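Local coordinates for protein lipid II:glycine glycyltransferase (Staphylococcus aureus, PDB 6SNR) that probably adds the first glycine of the pentaglycine interpeptide bridge to the lysine of membrane-bound lipid II, taking it from glycyl-tRNA in a ribosome-independent reaction, at residues R166-S169 and K170-A174; L331-H334 and H335-Y338; E158-N161 and S162-R165; M340-Y343 and A344-H347. All blocks are in the same frame, centred on the assembly; numbering follows the deposited sequence.

Contact 1. Residues R166-S169 and K170-A174; sequences RNRS and KVRLA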
loop_
_atom_site.group_PDB
_atom_site.type_symbol
_atom_site.label_atom_id
_atom_site.label_comp_id
_atom_site.label_asym_id
_atom_site.label_seq_id
_atom_site.Cartn_x
_atom_site.Cartn_y
_atom_site.Cartn_z
ATOM N N ARG A 166 -16.797 12.665 -5.806
ATOM C CA ARG A 166 -17.688 11.518 -5.575
ATOM C C ARG A 166 -17.092 10.594 -4.504
ATOM O O ARG A 166 -17.781 10.134 -3.582
ATOM C CB ARG A 166 -17.999 10.756 -6.855
ATOM C CG ARG A 166 -18.831 11.492 -7.921
ATOM C CD ARG A 166 -19.482 10.468 -8.852
ATOM N NE ARG A 166 -20.469 11.046 -9.771
ATOM C CZ ARG A 166 -21.528 10.403 -10.274
ATOM N NH1 ARG A 166 -21.792 9.137 -9.960
ATOM N NH2 ARG A 166 -22.346 11.040 -11.101
ATOM N N ASN A 167 -15.791 10.360 -4.580
ATOM C CA ASN A 167 -15.171 9.485 -3.570
ATOM C C ASN A 167 -15.184 10.077 -2.165
ATOM O O ASN A 167 -15.335 9.351 -1.175
ATOM C CB ASN A 167 -13.708 9.177 -3.985
ATOM C CG ASN A 167 -13.118 8.057 -3.192
ATOM O OD1 ASN A 167 -13.768 7.047 -2.967
ATOM N ND2 ASN A 167 -11.858 8.224 -2.774
ATOM N N ARG A 168 -15.042 11.400 -2.034
ATOM C CA ARG A 168 -15.157 12.033 -0.725
ATOM C C ARG A 168 -16.511 11.712 -0.117
ATOM O O ARG A 168 -16.623 11.435 1.092
ATOM C CB ARG A 168 -15.019 13.567 -0.786
ATOM C CG ARG A 168 -13.691 14.064 -1.298
ATOM C CD ARG A 168 -13.443 15.502 -0.937
ATOM N NE ARG A 168 -14.319 16.447 -1.652
ATOM C CZ ARG A 168 -14.102 17.009 -2.841
ATOM N NH1 ARG A 168 -12.988 16.790 -3.564
ATOM N NH2 ARG A 168 -15.020 17.884 -3.319
ATOM N N SER A 169 -17.550 11.780 -0.956
ATOM C CA SER A 169 -18.884 11.517 -0.458
ATOM C C SER A 169 -19.013 10.059 0.027
ATOM O O SER A 169 -19.629 9.793 1.067
ATOM C CB SER A 169 -19.951 11.834 -1.509
ATOM O OG SER A 169 -21.171 11.233 -1.121
ATOM N N LYS A 170 -18.374 9.137 -0.691
ATOM C CA LYS A 170 -18.438 7.715 -0.343
ATOM C C LYS A 170 -17.661 7.446 0.943
ATOM O O LYS A 170 -18.075 6.635 1.762
ATOM C CB LYS A 170 -17.871 6.812 -1.445
ATOM C CG LYS A 170 -18.620 6.779 -2.771
ATOM C CD LYS A 170 -19.787 5.803 -2.847
ATOM C CE LYS A 170 -20.082 5.466 -4.317
ATOM N NZ LYS A 170 -21.460 4.973 -4.582
ATOM N N VAL A 171 -16.514 8.114 1.125
ATOM C CA VAL A 171 -15.753 7.983 2.362
ATOM C C VAL A 171 -16.561 8.472 3.579
ATOM O O VAL A 171 -16.596 7.812 4.603
ATOM C CB VAL A 171 -14.371 8.681 2.288
ATOM C CG1 VAL A 171 -13.688 8.693 3.643
ATOM C CG2 VAL A 171 -13.492 7.993 1.224
ATOM N N ARG A 172 -17.219 9.638 3.450
ATOM C CA ARG A 172 -18.015 10.156 4.554
ATOM C C ARG A 172 -19.127 9.174 4.902
ATOM O O ARG A 172 -19.398 8.966 6.067
ATOM C CB ARG A 172 -18.588 11.532 4.202
ATOM C CG ARG A 172 -17.522 12.621 4.113
ATOM C CD ARG A 172 -18.099 14.028 4.329
ATOM N NE ARG A 172 -17.088 15.028 4.008
ATOM C CZ ARG A 172 -16.833 15.464 2.780
ATOM N NH1 ARG A 172 -17.577 15.076 1.765
ATOM N NH2 ARG A 172 -15.866 16.371 2.597
ATOM N N LEU A 173 -19.748 8.558 3.898
ATOM C CA LEU A 173 -20.776 7.540 4.151
ATOM C C LEU A 173 -20.176 6.337 4.849
ATOM O O LEU A 173 -20.703 5.819 5.812
ATOM C CB LEU A 173 -21.454 7.100 2.872
ATOM C CG LEU A 173 -22.375 8.150 2.254
ATOM C CD1 LEU A 173 -22.871 7.637 0.913
ATOM C CD2 LEU A 173 -23.527 8.536 3.183
ATOM N N ALA A 174 -19.007 5.918 4.381
ATOM C CA ALA A 174 -18.377 4.772 4.994
ATOM C C ALA A 174 -18.073 4.945 6.484
ATOM O O ALA A 174 -18.219 4.007 7.275
ATOM C CB ALA A 174 -17.095 4.440 4.218
#
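N167 and V171 meet one turn apart on helix 165-177 and form its tightly packed side. The backbone N of V171 donates to N167 O at 2.9 Å. Methyl CG2 of V171 lies 3.3 Å from the same N167 O, because it stands anti to its own carbonyl carbon and therefore leans back toward the preceding turn. Both residues are buried: the V171 side chain also touches L160, W377 and Y338, while N167 packs on H334 and W377 and its ND2 makes a weak hydrogen bond to V376 O.

The opposite character appears at R166, S169, K170 and R172, which are exposed. Here the backbone carries the contact: K170 N donates to R166 O at 3.1 Å, and L173 N to S169 O at 3.1 Å. K170 CG lies 3.6 Å from R166 O. The partly exposed R168 stands between the two sides. R172 N donates to R168 O, and R172 NH1 comes within 3.9 Å of R168 CB, yet the two guanidinium groups remain apart, R168 NE standing 4.5 Å from R172 NH2. R168 bends at its third torsion (chi3 -69°) and its NH1 is hydrogen-bonded to F163 O in the loop that precedes the helix.

Two like charges thus sit one turn apart without a bond between them; the bond from R168 NH1 to F163 O holds one guanidinium toward the preceding loop, and at this spacing the two would be expected to repel weakly.

Contact 2. Residues L331-H334 and H335-Y338; sequences LPNH and HMQY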
loop_
_atom_site.group_PDB
_atom_site.type_symbol
_atom_site.label_atom_id
_atom_site.label_comp_id
_atom_site.label_asym_id
_atom_site.label_seq_id
_atom_site.Cartn_x
_atom_site.Cartn_y
_atom_site.Cartn_z
ATOM N N LEU A 331 -19.714 0.098 2.257
ATOM C CA LEU A 331 -18.482 0.706 1.697
ATOM C C LEU A 331 -17.244 0.396 2.536
ATOM O O LEU A 331 -16.474 1.298 2.882
ATOM C CB LEU A 331 -18.653 2.208 1.515
ATOM C CG LEU A 331 -19.905 2.552 0.674
ATOM C CD1 LEU A 331 -20.321 3.986 0.939
ATOM C CD2 LEU A 331 -19.639 2.289 -0.799
ATOM N N PRO A 332 -17.035 -0.886 2.866
ATOM C CA PRO A 332 -15.897 -1.249 3.725
ATOM C C PRO A 332 -14.518 -0.875 3.176
ATOM O O PRO A 332 -13.691 -0.448 3.976
ATOM C CB PRO A 332 -16.052 -2.749 3.896
ATOM C CG PRO A 332 -16.663 -3.176 2.618
ATOM C CD PRO A 332 -17.681 -2.086 2.306
ATOM N N ASN A 333 -14.293 -1.010 1.871
ATOM C CA ASN A 333 -12.980 -0.646 1.269
ATOM C C ASN A 333 -12.677 0.836 1.428
ATOM O O ASN A 333 -11.542 1.226 1.657
ATOM C CB ASN A 333 -12.936 -1.032 -0.211
ATOM C CG ASN A 333 -13.038 -2.544 -0.424
ATOM O OD1 ASN A 333 -13.870 -3.037 -1.178
ATOM N ND2 ASN A 333 -12.182 -3.276 0.239
ATOM N N HIS A 334 -13.700 1.690 1.349
ATOM C CA HIS A 334 -13.488 3.132 1.509
ATOM C C HIS A 334 -13.147 3.502 2.935
ATOM O O HIS A 334 -12.266 4.350 3.178
ATOM C CB HIS A 334 -14.766 3.903 1.079
ATOM C CG HIS A 334 -15.110 3.721 -0.358
ATOM N ND1 HIS A 334 -15.694 2.572 -0.843
ATOM C CD2 HIS A 334 -14.934 4.526 -1.426
ATOM C CE1 HIS A 334 -15.871 2.690 -2.142
ATOM N NE2 HIS A 334 -15.421 3.872 -2.516
ATOM N N HIS A 335 -13.797 2.831 3.893
ATOM C CA HIS A 335 -13.477 2.996 5.293
ATOM C C HIS A 335 -12.031 2.554 5.574
ATOM O O HIS A 335 -11.239 3.296 6.178
ATOM C CB HIS A 335 -14.465 2.188 6.155
ATOM C CG HIS A 335 -14.500 2.623 7.573
ATOM N ND1 HIS A 335 -15.246 1.972 8.544
ATOM C CD2 HIS A 335 -13.848 3.613 8.206
ATOM C CE1 HIS A 335 -15.038 2.545 9.707
ATOM N NE2 HIS A 335 -14.206 3.553 9.530
ATOM N N MET A 336 -11.726 1.365 5.042
ATOM C CA MET A 336 -10.372 0.769 5.139
ATOM C C MET A 336 -9.255 1.681 4.619
ATOM O O MET A 336 -8.278 1.965 5.370
ATOM C CB MET A 336 -10.306 -0.567 4.389
ATOM C CG MET A 336 -9.196 -1.474 4.908
ATOM S SD MET A 336 -9.311 -3.082 4.098
ATOM C CE MET A 336 -9.123 -2.771 2.381
ATOM N N GLN A 337 -9.440 2.200 3.417
ATOM C CA GLN A 337 -8.399 3.078 2.794
ATOM C C GLN A 337 -8.114 4.308 3.632
ATOM O O GLN A 337 -6.960 4.626 3.930
ATOM C CB GLN A 337 -8.747 3.512 1.388
ATOM C CG GLN A 337 -8.654 2.407 0.358
ATOM C CD GLN A 337 -7.228 1.888 0.167
ATOM O OE1 GLN A 337 -6.249 2.569 0.514
ATOM N NE2 GLN A 337 -7.115 0.698 -0.433
ATOM N N TYR A 338 -9.156 5.041 4.013
ATOM C CA TYR A 338 -8.948 6.270 4.746
ATOM C C TYR A 338 -8.310 6.005 6.117
ATOM O O TYR A 338 -7.440 6.744 6.557
ATOM C CB TYR A 338 -10.322 6.994 4.870
ATOM C CG TYR A 338 -10.291 8.345 5.568
ATOM C CD1 TYR A 338 -9.513 9.385 5.083
ATOM C CD2 TYR A 338 -11.119 8.616 6.660
ATOM C CE1 TYR A 338 -9.511 10.652 5.668
ATOM C CE2 TYR A 338 -11.129 9.889 7.252
ATOM C CZ TYR A 338 -10.317 10.890 6.749
ATOM O OH TYR A 338 -10.302 12.160 7.306
#
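L331, at the N-cap position, accepts from H335 N across the first turn of helix 332-347, the helix of a beta-alpha-beta unit between strands 315-323 and 351-356. This bond is 3.2 Å long. Three further backbone bonds continue the i to i+4 pattern: M336 N to P332 O at 2.9 Å, Q337 N to N333 O at 2.9 Å, and Y338 N to H334 O, longer at 3.3 Å but nearly straight (N-H...O 172°).

Among the side chains, N333 and M336 run alongside each other, both touching S305 of strand 302-312. M336 runs out with CG anti to the backbone N (chi1 -156°) and then bends at chi3, which turns its terminal methyl back toward the N333 amide.

The polar ends are held from outside the turn. H335 ND1 is hydrogen-bonded to T179 OG1, Q337 OE1 to Y352 OH of strand 351-356, and Y338 OH to D156 O, while the H334 side chain packs on N167 and K170 of helix 165-177. Two carbon-to-polar contacts remain: methylene Q337 CG lies 3.4 Å from N333 O, and methyl M336 CE lies 3.8 Å from N333 ND2.

Contact 3. Residues E158-N161 and S162-R165; sequences ELLN and SFER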
loop_
_atom_site.group_PDB
_atom_site.type_symbol
_atom_site.label_atom_id
_atom_site.label_comp_id
_atom_site.label_asym_id
_atom_site.label_seq_id
_atom_site.Cartn_x
_atom_site.Cartn_y
_atom_site.Cartn_z
ATOM N N GLU A 158 -7.894 17.903 5.447
ATOM C CA GLU A 158 -7.118 18.149 4.235
ATOM C C GLU A 158 -6.949 16.861 3.401
ATOM O O GLU A 158 -6.964 16.892 2.184
ATOM C CB GLU A 158 -5.715 18.640 4.584
ATOM C CG GLU A 158 -5.572 20.007 5.248
ATOM C CD GLU A 158 -4.095 20.280 5.616
ATOM O OE1 GLU A 158 -3.477 21.158 4.955
ATOM O OE2 GLU A 158 -3.517 19.593 6.517
ATOM N N LEU A 159 -6.769 15.757 4.105
ATOM C CA LEU A 159 -6.574 14.455 3.440
ATOM C C LEU A 159 -7.841 14.056 2.673
ATOM O O LEU A 159 -7.801 13.779 1.470
ATOM C CB LEU A 159 -6.189 13.395 4.457
ATOM C CG LEU A 159 -5.975 11.971 3.933
ATOM C CD1 LEU A 159 -4.907 11.919 2.832
ATOM C CD2 LEU A 159 -5.636 11.048 5.104
ATOM N N LEU A 160 -8.967 14.082 3.398
ATOM C CA LEU A 160 -10.268 13.821 2.779
ATOM C C LEU A 160 -10.541 14.777 1.601
ATOM O O LEU A 160 -10.987 14.367 0.557
ATOM C CB LEU A 160 -11.377 13.879 3.859
ATOM C CG LEU A 160 -12.785 13.551 3.365
ATOM C CD1 LEU A 160 -12.912 12.185 2.744
ATOM C CD2 LEU A 160 -13.725 13.695 4.534
ATOM N N ASN A 161 -10.270 16.075 1.794
ATOM C CA ASN A 161 -10.438 17.088 0.733
ATOM C C ASN A 161 -9.665 16.809 -0.563
ATOM O O ASN A 161 -10.093 17.190 -1.684
ATOM C CB ASN A 161 -10.068 18.492 1.284
ATOM C CG ASN A 161 -11.041 19.021 2.339
ATOM O OD1 ASN A 161 -12.186 18.572 2.448
ATOM N ND2 ASN A 161 -10.560 19.965 3.155
ATOM N N SER A 162 -8.526 16.075 -0.437
ATOM C CA SER A 162 -7.693 15.739 -1.592
ATOM C C SER A 162 -8.290 14.686 -2.504
ATOM O O SER A 162 -7.919 14.593 -3.655
ATOM C CB SER A 162 -6.268 15.308 -1.110
ATOM O OG SER A 162 -6.260 13.988 -0.580
ATOM N N PHE A 163 -9.244 13.875 -2.020
ATOM C CA PHE A 163 -9.869 12.877 -2.868
ATOM C C PHE A 163 -10.814 13.479 -3.930
ATOM O O PHE A 163 -11.279 14.643 -3.781
ATOM C CB PHE A 163 -10.633 11.834 -2.036
ATOM C CG PHE A 163 -9.839 11.197 -0.904
ATOM C CD1 PHE A 163 -8.433 11.160 -0.874
ATOM C CD2 PHE A 163 -10.524 10.666 0.171
ATOM C CE1 PHE A 163 -7.780 10.525 0.194
ATOM C CE2 PHE A 163 -9.911 10.102 1.225
ATOM C CZ PHE A 163 -8.502 9.997 1.232
ATOM N N GLU A 164 -11.137 12.708 -4.948
ATOM C CA GLU A 164 -12.026 13.191 -5.973
ATOM C C GLU A 164 -13.424 13.291 -5.336
ATOM O O GLU A 164 -13.747 12.608 -4.371
ATOM C CB GLU A 164 -11.899 12.422 -7.287
ATOM C CG GLU A 164 -12.735 11.241 -7.602
ATOM C CD GLU A 164 -14.236 11.442 -7.603
ATOM O OE1 GLU A 164 -14.743 10.725 -6.793
ATOM O OE2 GLU A 164 -14.927 12.260 -8.369
ATOM N N ARG A 165 -14.236 14.211 -5.867
ATOM C CA ARG A 165 -15.453 14.623 -5.175
ATOM C C ARG A 165 -16.455 13.524 -4.839
ATOM O O ARG A 165 -16.886 13.450 -3.695
ATOM C CB ARG A 165 -16.113 15.724 -6.016
ATOM C CG ARG A 165 -17.292 16.403 -5.340
ATOM C CD ARG A 165 -17.723 17.595 -6.173
ATOM N NE ARG A 165 -18.740 18.381 -5.449
ATOM C CZ ARG A 165 -19.622 19.172 -6.051
ATOM N NH1 ARG A 165 -19.642 19.300 -7.376
ATOM N NH2 ARG A 165 -20.515 19.831 -5.275
#
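S162 OG donates to L159 O at 2.6 Å in the C-terminal turn of helix 156-162, which i to i+3 bonds close before the short link to helix 165-177. OG arrives in the carbonyl plane on a lone pair. It can do so because it sits between the backbone N and the carbonyl carbon (chi1 76°). S162 N also donates to L159 O, at 3.1 Å but from 64° out of the plane, so a single carbonyl takes two bonds from one residue. F163 N then reaches back to L160 O at 3.1 Å.

The F163 ring packs against this turn, with L159 O and L160 CA over one face, both offset toward the rim, and the L160 CA is a CH-pi donor 4.3 Å from the ring centroid. The L160 side chain crosses the phenyl group at about a right angle, while L159 brings CD1 to within 4.1 Å of F163 CE1.

Farther out, W377 meets the F163 ring edge-to-face, and Y338 and M341 of helix 332-347 pack on both F163 and L159. E164 starts the next helix as its N-cap: its OE1 accepts a hydrogen bond from N167 N. At the solvent side, N161 ND2 is hydrogen-bonded to D157 OD2. On the buried side, L160 CD1 touches the ring at F163 CD2, 3.8 Å away.

Contact 4. Residues M340-Y343 and A344-H347; sequences MMKY and AREH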
loop_
_atom_site.group_PDB
_atom_site.type_symbol
_atom_site.label_atom_id
_atom_site.label_comp_id
_atom_site.label_asym_id
_atom_site.label_seq_id
_atom_site.Cartn_x
_atom_site.Cartn_y
_atom_site.Cartn_z
ATOM N N MET A 340 -6.344 3.522 6.888
ATOM C CA MET A 340 -4.949 3.082 6.688
ATOM C C MET A 340 -4.058 4.269 6.387
ATOM O O MET A 340 -2.911 4.329 6.870
ATOM C CB MET A 340 -4.822 1.995 5.595
ATOM C CG MET A 340 -5.365 0.645 6.056
ATOM S SD MET A 340 -5.058 -0.694 4.905
ATOM C CE MET A 340 -5.868 -0.095 3.462
ATOM N N MET A 341 -4.574 5.243 5.654
ATOM C CA MET A 341 -3.811 6.449 5.380
ATOM C C MET A 341 -3.540 7.183 6.666
ATOM O O MET A 341 -2.426 7.643 6.907
ATOM C CB MET A 341 -4.517 7.339 4.399
ATOM C CG MET A 341 -4.551 6.820 2.974
ATOM S SD MET A 341 -5.577 7.944 1.976
ATOM C CE MET A 341 -5.546 7.127 0.382
ATOM N N LYS A 342 -4.561 7.314 7.520
ATOM C CA LYS A 342 -4.368 7.988 8.799
ATOM C C LYS A 342 -3.368 7.244 9.697
ATOM O O LYS A 342 -2.511 7.903 10.291
ATOM C CB LYS A 342 -5.720 8.226 9.514
ATOM C CG LYS A 342 -6.583 9.264 8.796
ATOM C CD LYS A 342 -7.885 9.507 9.581
ATOM C CE LYS A 342 -8.566 8.199 9.976
ATOM N NZ LYS A 342 -9.882 8.389 10.669
ATOM N N TYR A 343 -3.449 5.908 9.758
ATOM C CA TYR A 343 -2.535 5.084 10.529
ATOM C C TYR A 343 -1.116 5.287 10.003
ATOM O O TYR A 343 -0.168 5.432 10.781
ATOM C CB TYR A 343 -2.880 3.580 10.424
ATOM C CG TYR A 343 -1.899 2.704 11.160
ATOM C CD1 TYR A 343 -0.744 2.248 10.563
ATOM C CD2 TYR A 343 -2.106 2.366 12.485
ATOM C CE1 TYR A 343 0.161 1.481 11.257
ATOM C CE2 TYR A 343 -1.209 1.598 13.189
ATOM C CZ TYR A 343 -0.083 1.118 12.557
ATOM O OH TYR A 343 0.840 0.351 13.233
ATOM N N ALA A 344 -0.987 5.295 8.698
ATOM C CA ALA A 344 0.328 5.428 8.073
ATOM C C ALA A 344 0.936 6.789 8.460
ATOM O O ALA A 344 2.114 6.877 8.845
ATOM C CB ALA A 344 0.234 5.283 6.549
ATOM N N ARG A 345 0.147 7.865 8.351
ATOM C CA ARG A 345 0.598 9.207 8.725
ATOM C C ARG A 345 1.057 9.216 10.198
ATOM O O ARG A 345 2.134 9.767 10.537
ATOM C CB ARG A 345 -0.556 10.221 8.547
ATOM C CG ARG A 345 -0.221 11.639 9.022
ATOM C CD ARG A 345 -1.464 12.551 9.088
ATOM N NE ARG A 345 -2.369 12.064 10.134
ATOM C CZ ARG A 345 -3.701 12.159 10.102
ATOM N NH1 ARG A 345 -4.332 12.765 9.102
ATOM N NH2 ARG A 345 -4.407 11.605 11.082
ATOM N N GLU A 346 0.272 8.597 11.066
ATOM C CA GLU A 346 0.600 8.582 12.501
ATOM C C GLU A 346 1.882 7.789 12.802
ATOM O O GLU A 346 2.561 8.064 13.804
ATOM C CB GLU A 346 -0.615 8.078 13.314
ATOM C CG GLU A 346 -1.784 9.076 13.321
ATOM C CD GLU A 346 -1.356 10.489 13.663
ATOM O OE1 GLU A 346 -0.878 10.692 14.802
ATOM O OE2 GLU A 346 -1.461 11.388 12.793
ATOM N N HIS A 347 2.209 6.808 11.944
ATOM C CA HIS A 347 3.434 6.010 12.070
ATOM C C HIS A 347 4.669 6.755 11.548
ATOM O O HIS A 347 5.798 6.307 11.797
ATOM C CB HIS A 347 3.212 4.645 11.365
ATOM C CG HIS A 347 4.235 3.584 11.669
ATOM N ND1 HIS A 347 4.380 3.006 12.915
ATOM C CD2 HIS A 347 5.146 2.977 10.865
ATOM C CE1 HIS A 347 5.332 2.086 12.866
ATOM N NE2 HIS A 347 5.807 2.047 11.633
#
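The shortest hydrogen bond of this turn runs from A344 N to M340 O, 2.8 Å. The A344 methyl is close to the same oxygen, with CB 3.3 Å from M340 O, and it also packs on F311 and I152. The i to i+4 pattern goes on with R345 N to M341 O and E346 N to K342 O, both 3.0 Å. H347 N also donates to Y343 O, but that bond is more bent (N-H...O 139°).

K342 and R345 extend together. The bend in R345 at its third torsion (chi3 66°) folds the guanidinium back over K342, whose CA lies over one of its faces and whose CG is 3.9 Å from R345 NH2. K342 NZ stays well away from this charge. R345 NE meets E346 OE2 at 2.9 Å in a salt bridge that uses the anti lone pair, with the oxygen tilted 16° from the guanidinium plane. R345 NH2 has a salt bridge to D156 OD1, and NH1 a hydrogen bond to K154 O, so the group is gripped by three residues and its rotation is probably fixed; the two carboxylates would be expected to balance its charge.

The Y343 ring meets F229 edge-to-face, while the H347 ring meets that of F311. M340 packs on A307 and Y352. One flank of helix 332-347 thus lies on strands 302-312 and 351-356, as expected for the crossover helix of a beta-alpha-beta unit.

Along the chain the order is contact 3, contact 1, contact 2, contact 4. Contact 3 ends helix 156-162 and leads directly into contact 1 on helix 165-177, their centres about 10 Å apart. Contacts 2 and 4 are successive parts of helix 332-347, with centres about 14 Å apart. Contact 1 packs against the start of that helix, its centre about 9 Å from that of contact 2, and contact 3 touches both contacts 2 and 4. Contacts 1 and 4 do not touch. Helix 332-347 lies against strands of the seven-stranded mixed sheet that contains 315-323 and 351-356, and helices 156-162 and 165-177 pack on it, so chain regions distant in sequence come together.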